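Local coordinates for protein lantibiotic dehydratase (Microbispora corallina, PDB 5EHK) that probably dehydrates serine and threonine residues of the NAI-107 precursor peptide in a tRNA-dependent step of lantibiotic biosynthesis, at residues Val570-Arg575 / Ala643-Pro648; Ala583-Tyr588 / Leu635-Ser640; Leu671-Phe676 / Leu691-Gln696. All blocks are in the same frame, centred on the assembly; numbering follows the deposited sequence.

Interaction 1: Val570-Arg575 / Ala643-Pro648; sequences VAFIPR and AQAPNP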
ATOM      1  N   VAL A 570     -23.419  21.734 -11.395  1.00 19.96           N
ATOM      2  CA  VAL A 570     -23.298  20.591 -12.295  1.00 12.41           C
ATOM      3  C   VAL A 570     -24.596  19.840 -12.167  1.00 12.49           C
ATOM      4  O   VAL A 570     -25.077  19.663 -11.065  1.00 18.00           O
ATOM      5  CB  VAL A 570     -22.078  19.699 -11.952  1.00 11.97           C
ATOM      6  CG1 VAL A 570     -21.746  19.776 -10.485  1.00 10.07           C
ATOM      7  CG2 VAL A 570     -22.307  18.252 -12.379  1.00 12.32           C
ATOM      8  N   ALA A 571     -25.178  19.432 -13.288  1.00 11.70           N
ATOM      9  CA  ALA A 571     -26.380  18.600 -13.282  1.00 14.45           C
ATOM     10  C   ALA A 571     -26.116  17.338 -14.099  1.00 14.71           C
ATOM     11  O   ALA A 571     -25.624  17.417 -15.231  1.00 17.56           O
ATOM     12  CB  ALA A 571     -27.579  19.383 -13.867  1.00 14.08           C
ATOM     13  N   PHE A 572     -26.405  16.173 -13.539  1.00 11.37           N
ATOM     14  CA  PHE A 572     -26.148  14.933 -14.279  1.00 13.96           C
ATOM     15  C   PHE A 572     -27.264  13.888 -14.130  1.00 18.00           C
ATOM     16  O   PHE A 572     -28.027  13.903 -13.159  1.00 16.28           O
ATOM     17  CB  PHE A 572     -24.839  14.315 -13.809  1.00 12.74           C
ATOM     18  CG  PHE A 572     -24.880  13.874 -12.390  1.00 12.22           C
ATOM     19  CD1 PHE A 572     -25.421  12.647 -12.046  1.00 13.62           C
ATOM     20  CD2 PHE A 572     -24.406  14.700 -11.389  1.00  9.16           C
ATOM     21  CE1 PHE A 572     -25.488  12.252 -10.730  1.00 12.56           C
ATOM     22  CE2 PHE A 572     -24.458  14.318 -10.076  1.00  9.33           C
ATOM     23  CZ  PHE A 572     -24.996  13.088  -9.738  1.00 12.11           C
ATOM     24  N   ILE A 573     -27.334  12.949 -15.062  1.00 16.32           N
ATOM     25  CA  ILE A 573     -28.286  11.865 -14.903  1.00 17.47           C
ATOM     26  C   ILE A 573     -27.722  10.792 -13.976  1.00 16.40           C
ATOM     27  O   ILE A 573     -26.644  10.268 -14.203  1.00 17.17           O
ATOM     28  CB  ILE A 573     -28.721  11.260 -16.257  1.00 22.55           C
ATOM     29  CG1 ILE A 573     -29.836  10.237 -16.025  1.00 26.72           C
ATOM     30  CG2 ILE A 573     -27.538  10.639 -16.984  1.00 18.69           C
ATOM     31  CD1 ILE A 573     -31.111  10.843 -15.455  1.00 20.10           C
ATOM     32  N   PRO A 574     -28.428  10.498 -12.883  1.00 20.23           N
ATOM     33  CA  PRO A 574     -27.822   9.495 -11.998  1.00 20.10           C
ATOM     34  C   PRO A 574     -27.919   8.085 -12.578  1.00 21.07           C
ATOM     35  O   PRO A 574     -28.765   7.835 -13.434  1.00 23.11           O
ATOM     36  CB  PRO A 574     -28.645   9.628 -10.709  1.00 19.56           C
ATOM     37  CG  PRO A 574     -29.258  11.024 -10.773  1.00 13.10           C
ATOM     38  CD  PRO A 574     -29.523  11.245 -12.230  1.00 18.11           C
ATOM     39  N   ARG A 575     -27.060   7.182 -12.110  1.00 22.93           N
ATOM     40  CA  ARG A 575     -26.925   5.842 -12.682  1.00 20.36           C
ATOM     41  C   ARG A 575     -28.110   4.964 -12.299  1.00 28.00           C
ATOM     42  O   ARG A 575     -28.523   4.101 -13.064  1.00 32.90           O
ATOM     43  CB  ARG A 575     -25.609   5.198 -12.238  1.00 25.93           C
ATOM     44  CG  ARG A 575     -25.129   4.021 -13.091  1.00 31.84           C
ATOM     45  CD  ARG A 575     -25.182   4.334 -14.596  1.00 39.97           C
ATOM     46  NE  ARG A 575     -23.928   4.871 -15.126  1.00 47.66           N
ATOM     47  CZ  ARG A 575     -23.678   6.162 -15.376  1.00 40.83           C
ATOM     48  NH1 ARG A 575     -24.594   7.114 -15.153  1.00 25.20           N
ATOM     49  NH2 ARG A 575     -22.486   6.494 -15.849  1.00 34.18           N
ATOM     50  N   ALA A 643     -21.195   7.326  -6.162  1.00 12.70           N
ATOM     51  CA  ALA A 643     -21.920   6.137  -6.557  1.00 12.49           C
ATOM     52  C   ALA A 643     -22.762   6.309  -7.797  1.00 10.26           C
ATOM     53  O   ALA A 643     -23.103   5.341  -8.431  1.00 14.54           O
ATOM     54  CB  ALA A 643     -22.790   5.644  -5.399  1.00 14.40           C
ATOM     55  N   GLN A 644     -23.133   7.534  -8.129  1.00 12.80           N
ATOM     56  CA  GLN A 644     -24.190   7.729  -9.102  1.00 10.65           C
ATOM     57  C   GLN A 644     -23.814   8.591 -10.277  1.00 13.11           C
ATOM     58  O   GLN A 644     -24.659   8.794 -11.149  1.00 11.72           O
ATOM     59  CB  GLN A 644     -25.407   8.380  -8.463  1.00 13.50           C
ATOM     60  CG  GLN A 644     -25.932   7.678  -7.267  1.00 17.03           C
ATOM     61  CD  GLN A 644     -26.433   6.291  -7.591  1.00 25.10           C
ATOM     62  OE1 GLN A 644     -26.913   6.021  -8.708  1.00 23.92           O
ATOM     63  NE2 GLN A 644     -26.323   5.392  -6.611  1.00 17.23           N
ATOM     64  N   ALA A 645     -22.622   9.195 -10.272  1.00 12.83           N
ATOM     65  CA  ALA A 645     -22.317  10.192 -11.320  1.00 11.82           C
ATOM     66  C   ALA A 645     -21.344   9.764 -12.397  1.00 12.02           C
ATOM     67  O   ALA A 645     -20.301   9.174 -12.103  1.00 14.34           O
ATOM     68  CB  ALA A 645     -21.854  11.502 -10.711  1.00 11.47           C
ATOM     69  N   PRO A 646     -21.665  10.107 -13.651  1.00 15.10           N
ATOM     70  CA  PRO A 646     -20.677   9.968 -14.726  1.00 12.00           C
ATOM     71  C   PRO A 646     -19.391  10.689 -14.337  1.00 12.96           C
ATOM     72  O   PRO A 646     -19.470  11.746 -13.680  1.00 12.04           O
ATOM     73  CB  PRO A 646     -21.368  10.643 -15.942  1.00  9.57           C
ATOM     74  CG  PRO A 646     -22.509  11.421 -15.388  1.00 11.01           C
ATOM     75  CD  PRO A 646     -22.935  10.686 -14.130  1.00 12.48           C
ATOM     76  N   ASN A 647     -18.235  10.122 -14.698  1.00 11.68           N
ATOM     77  CA  ASN A 647     -16.946  10.672 -14.261  1.00 12.19           C
ATOM     78  C   ASN A 647     -16.726  12.186 -14.404  1.00 11.56           C
ATOM     79  O   ASN A 647     -16.278  12.832 -13.455  1.00 12.40           O
ATOM     80  CB  ASN A 647     -15.761   9.898 -14.853  1.00 12.91           C
ATOM     81  CG  ASN A 647     -15.652   8.494 -14.306  1.00 15.78           C
ATOM     82  OD1 ASN A 647     -16.271   8.159 -13.290  1.00 15.90           O
ATOM     83  ND2 ASN A 647     -14.864   7.656 -14.977  1.00 17.68           N
ATOM     84  N   PRO A 648     -17.051  12.762 -15.564  1.00  8.76           N
ATOM     85  CA  PRO A 648     -16.765  14.196 -15.647  1.00  9.70           C
ATOM     86  C   PRO A 648     -17.562  14.996 -14.627  1.00  8.66           C
ATOM     87  O   PRO A 648     -17.040  15.951 -14.037  1.00  7.89           O
ATOM     88  CB  PRO A 648     -17.202  14.559 -17.073  1.00 10.01           C
ATOM     89  CG  PRO A 648     -17.124  13.270 -17.824  1.00 13.83           C
ATOM     90  CD  PRO A 648     -17.504  12.205 -16.847  1.00 10.75           C
TER

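Interaction 2: Ala583-Tyr588 / Leu635-Ser640; sequences AHTPSY and LPNMVS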
ATOM      1  N   ALA A 583     -33.047  14.101  -7.908  1.00 18.91           N
ATOM      2  CA  ALA A 583     -32.159  15.017  -8.596  1.00 18.30           C
ATOM      3  C   ALA A 583     -32.928  16.179  -9.196  1.00 22.41           C
ATOM      4  O   ALA A 583     -32.373  16.950  -9.981  1.00 25.22           O
ATOM      5  CB  ALA A 583     -31.330  14.295  -9.657  1.00 14.08           C
ATOM      6  N   HIS A 584     -34.211  16.285  -8.855  1.00 23.13           N
ATOM      7  CA  HIS A 584     -35.032  17.423  -9.293  1.00 24.41           C
ATOM      8  C   HIS A 584     -34.734  18.675  -8.474  1.00 26.10           C
ATOM      9  O   HIS A 584     -35.546  19.101  -7.666  1.00 32.95           O
ATOM     10  CB  HIS A 584     -36.503  17.057  -9.185  1.00 25.13           C
ATOM     11  CG  HIS A 584     -36.872  15.878 -10.020  1.00 25.87           C
ATOM     12  ND1 HIS A 584     -36.735  15.875 -11.390  1.00 25.33           N
ATOM     13  CD2 HIS A 584     -37.314  14.643  -9.680  1.00 26.69           C
ATOM     14  CE1 HIS A 584     -37.105  14.697 -11.862  1.00 31.46           C
ATOM     15  NE2 HIS A 584     -37.458  13.929 -10.844  1.00 26.42           N
ATOM     16  N   THR A 585     -33.576  19.281  -8.720  1.00 23.99           N
ATOM     17  CA  THR A 585     -33.031  20.278  -7.828  1.00 19.40           C
ATOM     18  C   THR A 585     -32.548  21.474  -8.608  1.00 17.93           C
ATOM     19  O   THR A 585     -31.802  21.329  -9.546  1.00 20.26           O
ATOM     20  CB  THR A 585     -31.863  19.676  -7.096  1.00 20.78           C
ATOM     21  OG1 THR A 585     -30.848  19.345  -8.044  1.00 23.06           O
ATOM     22  CG2 THR A 585     -32.300  18.404  -6.385  1.00 12.79           C
ATOM     23  N   PRO A 586     -32.983  22.673  -8.219  1.00 23.55           N
ATOM     24  CA  PRO A 586     -32.732  23.853  -9.045  1.00 19.54           C
ATOM     25  C   PRO A 586     -31.309  24.383  -8.948  1.00 20.91           C
ATOM     26  O   PRO A 586     -30.618  24.194  -7.947  1.00 24.60           O
ATOM     27  CB  PRO A 586     -33.718  24.883  -8.483  1.00 20.57           C
ATOM     28  CG  PRO A 586     -33.902  24.491  -7.057  1.00 21.23           C
ATOM     29  CD  PRO A 586     -33.735  22.994  -6.992  1.00 27.04           C
ATOM     30  N   SER A 587     -30.903  25.101  -9.977  1.00 15.42           N
ATOM     31  CA  SER A 587     -29.605  25.715 -10.007  1.00 14.82           C
ATOM     32  C   SER A 587     -29.780  27.219  -9.851  1.00 22.95           C
ATOM     33  O   SER A 587     -30.613  27.825 -10.545  1.00 22.66           O
ATOM     34  CB  SER A 587     -28.932  25.387 -11.335  1.00 15.20           C
ATOM     35  OG  SER A 587     -27.916  26.303 -11.646  1.00 12.69           O
ATOM     36  N   TYR A 588     -29.019  27.813  -8.924  1.00 16.99           N
ATOM     37  CA  TYR A 588     -29.156  29.221  -8.584  1.00 14.96           C
ATOM     38  C   TYR A 588     -27.862  29.997  -8.761  1.00 22.89           C
ATOM     39  O   TYR A 588     -27.819  31.208  -8.538  1.00 25.57           O
ATOM     40  CB  TYR A 588     -29.649  29.406  -7.150  1.00 18.70           C
ATOM     41  CG  TYR A 588     -31.052  28.909  -6.902  1.00 20.82           C
ATOM     42  CD1 TYR A 588     -32.129  29.376  -7.673  1.00 22.51           C
ATOM     43  CD2 TYR A 588     -31.312  27.990  -5.885  1.00 16.85           C
ATOM     44  CE1 TYR A 588     -33.433  28.910  -7.449  1.00 24.20           C
ATOM     45  CE2 TYR A 588     -32.606  27.529  -5.648  1.00 21.65           C
ATOM     46  CZ  TYR A 588     -33.665  27.993  -6.429  1.00 25.87           C
ATOM     47  OH  TYR A 588     -34.951  27.545  -6.186  1.00 22.18           O
ATOM     48  N   LEU A 635     -22.610  20.961  -6.424  1.00  6.50           N
ATOM     49  CA  LEU A 635     -23.619  19.970  -6.714  1.00  9.65           C
ATOM     50  C   LEU A 635     -24.807  20.224  -5.765  1.00 11.62           C
ATOM     51  O   LEU A 635     -24.773  19.844  -4.595  1.00 12.87           O
ATOM     52  CB  LEU A 635     -23.041  18.559  -6.603  1.00  7.73           C
ATOM     53  CG  LEU A 635     -23.984  17.403  -6.947  1.00  9.82           C
ATOM     54  CD1 LEU A 635     -24.734  17.647  -8.249  1.00  9.78           C
ATOM     55  CD2 LEU A 635     -23.244  16.060  -6.971  1.00  9.34           C
ATOM     56  N   PRO A 636     -25.856  20.900  -6.268  1.00 13.20           N
ATOM     57  CA  PRO A 636     -26.932  21.419  -5.417  1.00 11.89           C
ATOM     58  C   PRO A 636     -27.984  20.396  -5.018  1.00 16.12           C
ATOM     59  O   PRO A 636     -29.125  20.787  -4.796  1.00 20.29           O
ATOM     60  CB  PRO A 636     -27.603  22.461  -6.313  1.00 12.21           C
ATOM     61  CG  PRO A 636     -26.634  22.732  -7.406  1.00 12.31           C
ATOM     62  CD  PRO A 636     -25.943  21.441  -7.633  1.00 11.65           C
ATOM     63  N   ASN A 637     -27.603  19.131  -4.890  1.00 13.91           N
ATOM     64  CA  ASN A 637     -28.483  18.121  -4.339  1.00 13.07           C
ATOM     65  C   ASN A 637     -27.685  17.126  -3.488  1.00 14.95           C
ATOM     66  O   ASN A 637     -26.488  17.291  -3.280  1.00 12.83           O
ATOM     67  CB  ASN A 637     -29.199  17.392  -5.459  1.00 13.63           C
ATOM     68  CG  ASN A 637     -28.244  16.643  -6.374  1.00 18.16           C
ATOM     69  OD1 ASN A 637     -27.462  15.776  -5.926  1.00 16.79           O
ATOM     70  ND2 ASN A 637     -28.278  16.984  -7.660  1.00 17.16           N
ATOM     71  N   MET A 638     -28.346  16.075  -3.029  1.00 12.05           N
ATOM     72  CA  MET A 638     -27.687  15.099  -2.203  1.00 10.83           C
ATOM     73  C   MET A 638     -27.529  13.755  -2.915  1.00 13.67           C
ATOM     74  O   MET A 638     -27.336  12.717  -2.279  1.00 11.61           O
ATOM     75  CB  MET A 638     -28.429  14.942  -0.882  1.00 13.61           C
ATOM     76  CG  MET A 638     -28.327  16.151  -0.004  1.00 14.24           C
ATOM     77  SD  MET A 638     -26.634  16.454   0.567  1.00 18.05           S
ATOM     78  CE  MET A 638     -26.335  15.018   1.577  1.00 17.78           C
ATOM     79  N   VAL A 639     -27.580  13.761  -4.240  1.00 13.94           N
ATOM     80  CA  VAL A 639     -27.201  12.552  -4.955  1.00 12.09           C
ATOM     81  C   VAL A 639     -25.694  12.331  -4.870  1.00 10.53           C
ATOM     82  O   VAL A 639     -24.900  13.255  -5.041  1.00 11.87           O
ATOM     83  CB  VAL A 639     -27.699  12.580  -6.392  1.00 13.64           C
ATOM     84  CG1 VAL A 639     -27.333  11.290  -7.114  1.00 12.33           C
ATOM     85  CG2 VAL A 639     -29.192  12.815  -6.375  1.00 12.76           C
ATOM     86  N   SER A 640     -25.311  11.102  -4.579  1.00  9.26           N
ATOM     87  CA  SER A 640     -23.916  10.754  -4.363  1.00 10.10           C
ATOM     88  C   SER A 640     -23.114  10.724  -5.656  1.00 15.71           C
ATOM     89  O   SER A 640     -23.273   9.792  -6.453  1.00 15.84           O
ATOM     90  CB  SER A 640     -23.840   9.362  -3.750  1.00 10.17           C
ATOM     91  OG  SER A 640     -22.494   8.926  -3.680  1.00 16.00           O
TER

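Interaction 3: Leu671-Phe676 / Leu691-Gln696; sequences LSEMPF and LWRMDQ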
ATOM      1  N   LEU A 671     -10.684   3.043  17.929  1.00 24.27           N
ATOM      2  CA  LEU A 671     -11.488   2.891  19.129  1.00 17.30           C
ATOM      3  C   LEU A 671     -12.898   2.463  18.820  1.00 19.80           C
ATOM      4  O   LEU A 671     -13.657   2.138  19.710  1.00 23.79           O
ATOM      5  CB  LEU A 671     -11.487   4.162  19.970  1.00 14.50           C
ATOM      6  CG  LEU A 671     -10.251   4.284  20.857  1.00 21.82           C
ATOM      7  CD1 LEU A 671     -10.081   5.681  21.417  1.00 21.31           C
ATOM      8  CD2 LEU A 671     -10.331   3.248  21.985  1.00 27.92           C
ATOM      9  N   SER A 672     -13.227   2.386  17.545  1.00 22.90           N
ATOM     10  CA  SER A 672     -14.564   1.996  17.136  1.00 22.54           C
ATOM     11  C   SER A 672     -14.871   0.539  17.499  1.00 23.59           C
ATOM     12  O   SER A 672     -16.028   0.100  17.447  1.00 22.84           O
ATOM     13  CB  SER A 672     -14.733   2.266  15.640  1.00 17.25           C
ATOM     14  OG  SER A 672     -15.398   1.210  14.996  1.00 21.91           O
ATOM     15  N   GLU A 673     -13.836  -0.200  17.893  1.00 24.45           N
ATOM     16  CA  GLU A 673     -13.998  -1.614  18.225  1.00 29.76           C
ATOM     17  C   GLU A 673     -14.533  -1.847  19.648  1.00 31.46           C
ATOM     18  O   GLU A 673     -15.040  -2.939  19.946  1.00 33.21           O
ATOM     19  CB  GLU A 673     -12.676  -2.365  18.055  1.00 29.35           C
ATOM     20  CG  GLU A 673     -12.096  -2.315  16.645  1.00 39.96           C
ATOM     21  CD  GLU A 673     -13.034  -2.912  15.603  1.00 41.67           C
ATOM     22  OE1 GLU A 673     -13.660  -3.961  15.890  1.00 37.28           O
ATOM     23  OE2 GLU A 673     -13.133  -2.334  14.491  1.00 45.98           O
ATOM     24  N   MET A 674     -14.413  -0.829  20.508  1.00 20.12           N
ATOM     25  CA  MET A 674     -14.865  -0.916  21.883  1.00 21.99           C
ATOM     26  C   MET A 674     -16.352  -1.271  21.906  1.00 26.91           C
ATOM     27  O   MET A 674     -17.086  -0.891  20.994  1.00 25.90           O
ATOM     28  CB  MET A 674     -14.607   0.400  22.609  1.00 24.52           C
ATOM     29  CG  MET A 674     -13.132   0.805  22.734  1.00 25.72           C
ATOM     30  SD  MET A 674     -12.260  -0.203  23.948  1.00 27.79           S
ATOM     31  CE  MET A 674     -13.472  -0.120  25.246  1.00 33.25           C
ATOM     32  N   PRO A 675     -16.786  -2.069  22.901  1.00 23.79           N
ATOM     33  CA  PRO A 675     -18.195  -2.478  23.008  1.00 22.77           C
ATOM     34  C   PRO A 675     -19.079  -1.290  23.334  1.00 23.79           C
ATOM     35  O   PRO A 675     -20.239  -1.241  22.917  1.00 23.33           O
ATOM     36  CB  PRO A 675     -18.199  -3.464  24.183  1.00 25.34           C
ATOM     37  CG  PRO A 675     -16.977  -3.132  24.972  1.00 26.71           C
ATOM     38  CD  PRO A 675     -15.956  -2.645  23.973  1.00 27.70           C
ATOM     39  N   PHE A 676     -18.533  -0.336  24.083  1.00 21.78           N
ATOM     40  CA  PHE A 676     -19.254   0.897  24.331  1.00 22.72           C
ATOM     41  C   PHE A 676     -18.355   2.076  24.139  1.00 23.09           C
ATOM     42  O   PHE A 676     -17.233   2.084  24.634  1.00 23.50           O
ATOM     43  CB  PHE A 676     -19.872   0.955  25.737  1.00 26.21           C
ATOM     44  CG  PHE A 676     -20.457   2.301  26.079  1.00 23.65           C
ATOM     45  CD1 PHE A 676     -21.678   2.703  25.531  1.00 27.59           C
ATOM     46  CD2 PHE A 676     -19.784   3.173  26.929  1.00 17.53           C
ATOM     47  CE1 PHE A 676     -22.216   3.954  25.823  1.00 24.85           C
ATOM     48  CE2 PHE A 676     -20.316   4.412  27.234  1.00 22.85           C
ATOM     49  CZ  PHE A 676     -21.529   4.808  26.677  1.00 26.57           C
ATOM     50  N   LEU A 691     -22.755   4.911  22.179  1.00 29.43           N
ATOM     51  CA  LEU A 691     -22.609   3.824  21.220  1.00 27.60           C
ATOM     52  C   LEU A 691     -22.396   2.416  21.795  1.00 26.67           C
ATOM     53  O   LEU A 691     -21.422   2.171  22.500  1.00 29.33           O
ATOM     54  CB  LEU A 691     -21.395   4.167  20.397  1.00 24.22           C
ATOM     55  CG  LEU A 691     -21.710   4.281  18.937  1.00 25.24           C
ATOM     56  CD1 LEU A 691     -20.481   4.892  18.269  1.00 20.79           C
ATOM     57  CD2 LEU A 691     -22.018   2.866  18.470  1.00 25.15           C
ATOM     58  N   TRP A 692     -23.273   1.479  21.453  1.00 24.77           N
ATOM     59  CA  TRP A 692     -23.119   0.090  21.912  1.00 26.71           C
ATOM     60  C   TRP A 692     -22.963  -0.893  20.754  1.00 24.31           C
ATOM     61  O   TRP A 692     -23.852  -0.996  19.908  1.00 22.50           O
ATOM     62  CB  TRP A 692     -24.334  -0.345  22.754  1.00 28.60           C
ATOM     63  CG  TRP A 692     -24.364   0.237  24.122  1.00 28.74           C
ATOM     64  CD1 TRP A 692     -23.781  -0.277  25.233  1.00 29.20           C
ATOM     65  CD2 TRP A 692     -25.016   1.446  24.529  1.00 30.14           C
ATOM     66  NE1 TRP A 692     -24.015   0.537  26.310  1.00 34.86           N
ATOM     67  CE2 TRP A 692     -24.772   1.605  25.904  1.00 34.45           C
ATOM     68  CE3 TRP A 692     -25.774   2.409  23.864  1.00 26.82           C
ATOM     69  CZ2 TRP A 692     -25.262   2.687  26.629  1.00 29.86           C
ATOM     70  CZ3 TRP A 692     -26.250   3.479  24.576  1.00 32.02           C
ATOM     71  CH2 TRP A 692     -25.992   3.612  25.951  1.00 32.40           C
ATOM     72  N   ARG A 693     -21.861  -1.634  20.708  1.00 23.16           N
ATOM     73  CA  ARG A 693     -21.753  -2.680  19.690  1.00 25.57           C
ATOM     74  C   ARG A 693     -22.642  -3.825  20.108  1.00 26.37           C
ATOM     75  O   ARG A 693     -22.985  -3.930  21.272  1.00 31.42           O
ATOM     76  CB  ARG A 693     -20.328  -3.183  19.515  1.00 29.77           C
ATOM     77  CG  ARG A 693     -19.299  -2.117  19.172  1.00 29.31           C
ATOM     78  CD  ARG A 693     -17.962  -2.766  18.796  1.00 32.36           C
ATOM     79  NE  ARG A 693     -18.119  -3.771  17.750  1.00 29.67           N
ATOM     80  CZ  ARG A 693     -17.495  -3.705  16.585  1.00 25.04           C
ATOM     81  NH1 ARG A 693     -16.658  -2.707  16.343  1.00 26.23           N
ATOM     82  NH2 ARG A 693     -17.695  -4.641  15.679  1.00 25.05           N
ATOM     83  N   MET A 694     -23.043  -4.665  19.159  1.00 33.48           N
ATOM     84  CA  MET A 694     -23.909  -5.797  19.482  1.00 32.03           C
ATOM     85  C   MET A 694     -23.348  -7.171  19.069  1.00 34.84           C
ATOM     86  O   MET A 694     -24.133  -8.079  18.788  1.00 38.26           O
ATOM     87  CB  MET A 694     -25.288  -5.608  18.851  1.00 27.72           C
ATOM     88  CG  MET A 694     -25.956  -4.301  19.191  1.00 31.42           C
ATOM     89  SD  MET A 694     -27.652  -4.246  18.569  1.00 32.48           S
ATOM     90  CE  MET A 694     -27.387  -5.034  17.010  1.00 38.93           C
ATOM     91  N   ASP A 695     -22.018  -7.314  19.025  1.00 34.14           N
ATOM     92  CA  ASP A 695     -21.353  -8.568  18.621  1.00 38.61           C
ATOM     93  C   ASP A 695     -21.821  -9.786  19.455  1.00 43.29           C
ATOM     94  O   ASP A 695     -22.229 -10.824  18.919  1.00 40.82           O
ATOM     95  CB  ASP A 695     -19.836  -8.444  18.767  1.00 39.98           C
ATOM     96  CG  ASP A 695     -19.277  -7.170  18.152  1.00 40.11           C
ATOM     97  OD1 ASP A 695     -19.406  -6.097  18.778  1.00 36.74           O
ATOM     98  OD2 ASP A 695     -18.692  -7.238  17.053  1.00 41.51           O
ATOM     99  N   GLN A 696     -21.782  -9.632  20.774  1.00 42.52           N
ATOM    100  CA  GLN A 696     -22.170 -10.690  21.705  1.00 43.89           C
ATOM    101  C   GLN A 696     -23.562 -11.239  21.420  1.00 47.42           C
ATOM    102  O   GLN A 696     -23.891 -12.354  21.816  1.00 45.29           O
ATOM    103  CB  GLN A 696     -22.182 -10.147  23.131  1.00 41.24           C
ATOM    104  CG  GLN A 696     -20.831  -9.785  23.705  1.00 47.96           C
ATOM    105  CD  GLN A 696     -20.977  -9.132  25.061  1.00 48.99           C
ATOM    106  OE1 GLN A 696     -22.040  -8.578  25.384  1.00 37.99           O
ATOM    107  NE2 GLN A 696     -19.918  -9.188  25.866  1.00 45.26           N
TER
HETATM  108  O   HOH W   1     -15.409  -2.509  13.549  1.00 21.91           O
HETATM  109  O   HOH W   2     -18.973   1.153  20.400  1.00 27.94           O

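Interaction 1: Val570-Arg575 / Ala643-Pro648
Phe572, the last residue of strand 566-572, lays its ring over the methyl of Ala645 at the break between helix 641-644 and helix 647-656. The contact thus packs the end of an inner strand of a mixed sheet against a helix-loop-helix junction. With Phe572 CG lodged between the backbone N and the carbonyl carbon (chi1 65°), the ring takes Ala645 CB over its centre, 3.7 Å from the Phe572 ring centroid, as a CH-pi contact; a residue as small as alanine lets the chains come this near. Pro646 comes obliquely to the same ring, its CD 3.8 Å from Phe572 CD1. As the N-cap residue of helix 647-656, Pro646 brings a rigid, apolar ring to the junction. The CB of Ile573 points away, yet Ile573 O lies 3.7 Å from Pro646 CD. Next, Pro574 offers no N-H and instead points its CA-H at Gln644 O, 3.3 Å from Pro574 CA. Gln644 O also accepts a weak hydrogen bond from Arg575 N (3.0 Å). The arginine chain bends at chi2 and chi3 past Pro646, and its guanidinium makes a cation-pi contact with Trp443. Gln644 OE1 accepts from Ser576 N, while lying 3.9 Å from Arg575 CB.

Interaction 2: Ala583-Tyr588 / Leu635-Ser640
Thr585 lays its methyl against the side chain of Asn637, with Thr585 CG2 3.4 Å from Asn637 CB and the two side chains crossing at about a right angle. They sit where two irregular segments run antiparallel, joined by packing rather than by backbone bonding. Threonine suits the place because it offers both a methyl and a hydroxyl: CG2 packs on the segment 635-640, while OG1, lying between the backbone N and the carbonyl carbon (chi1 63°), makes a weak hydrogen bond with Ala583 O. Thr585 OG1 still lies 3.5 Å from Asn637 ND2. Ala583 O also accepts a weak bond from Thr585 N (2.9 Å), closing an inverse gamma turn centred on His584.

Asn637 is likewise occupied on its own side. Asn637 OD1 accepts from Val639 N at 2.6 Å, the donor standing 28° out of the carbonyl plane. This bond fixes the amide, with CB and ND2 both facing Thr585.

Further contacts flank this pair. Ala583 CB makes an apolar contact with Val639 CG2 at 4.2 Å, and Pro636 CB packs carbon to carbonyl, 3.8 Å from Pro586 O. Between them, Thr585 CB rests 3.7 Å from Pro636 O. From the second segment, Leu635 and Val639 pack on Phe572 of strand 566-572, and Ser587 OG is hydrogen-bonded to Asp569 of that strand.

Ser640 then ends the loop as the N-cap of helix 641-644, its OG accepting from Ala643 N. The arrangement is that of two connections at the ends of inner strands of the mixed sheet, packed antiparallel: one leads from helix 577-580 to strand 591-595, and the other leaves strand 629-634 through an Asx turn at Asn637 to enter a capped helix.

Interaction 3: Leu671-Phe676 / Leu691-Gln696
Arg693 reaches across to the 3-10 turn at Ser672-Glu673 and is engaged through all three of its guanidinium nitrogens. Arg693 NH1 donates to Ser672 O at 3.1 Å and 146°, the oxygen lying near the guanidinium plane although the donor is tilted from the plane of the carbonyl. NH1 also donates to a water that in turn donates to Glu673 OE2. Glu673 OE1 is 3.3 Å from Arg693 NH1, but well out of the guanidinium plane, so this salt bridge is one of charge without a directed N-H. The remaining nitrogens grip Asp695 side-on: Arg693 NE donates to Asp695 OD1 at 2.9 Å and Arg693 NH2 to Asp695 OD2 at 3.1 Å, each oxygen using its syn lone pair. The flat, five-hydrogen head of arginine suits a site with several acceptors. The acids of Glu673 and Asp695 probably stabilise its charge, with Arg698 adding a second positive partner to Asp695 OD2.

The backbones form an antiparallel pairing at the mouth of the hairpin of strands 676-682 and 685-693, where Phe676 and Trp692 are a non-hydrogen-bonded pair. Beside it, Arg693 N gives Pro675 O a hydrogen bond of 2.8 Å at 161°. Pro675 itself has no N-H to place. A second water donates to Met674 O and, weakly, to Leu691 O.

On the face bearing the pair, the side chains of Phe676 and Trp692 run side by side, pointing the same way, and the ring planes are inclined at 40°, with Phe676 CD1 over one face of the indole near its rim. The indole NE1 is satisfied by Trp721 O at the end of helix 707-721, on which Trp692 also packs through Trp717.

In the fold
Interactions 1 and 2 belong to one packed region, with centres 11 Å apart, and interaction 2 is nested along the chain inside the loop that interaction 1 closes. They meet directly: Leu635 CD1 lies 3.5 Å from Val570 O, and Val639 CG1 lies 3.7 Å from Gln644 CB. The loop of interaction 2 therefore fills in beside the strand end and helix of interaction 1. Interaction 3 follows later in the sequence and lies apart, its centre 36 Å from both others and its nearest atoms about 20 Å from interaction 2. It also borders the second subunit, where Met674 and Pro675 pack on Ala467 of that chain, whereas interactions 1 and 2 are within one subunit.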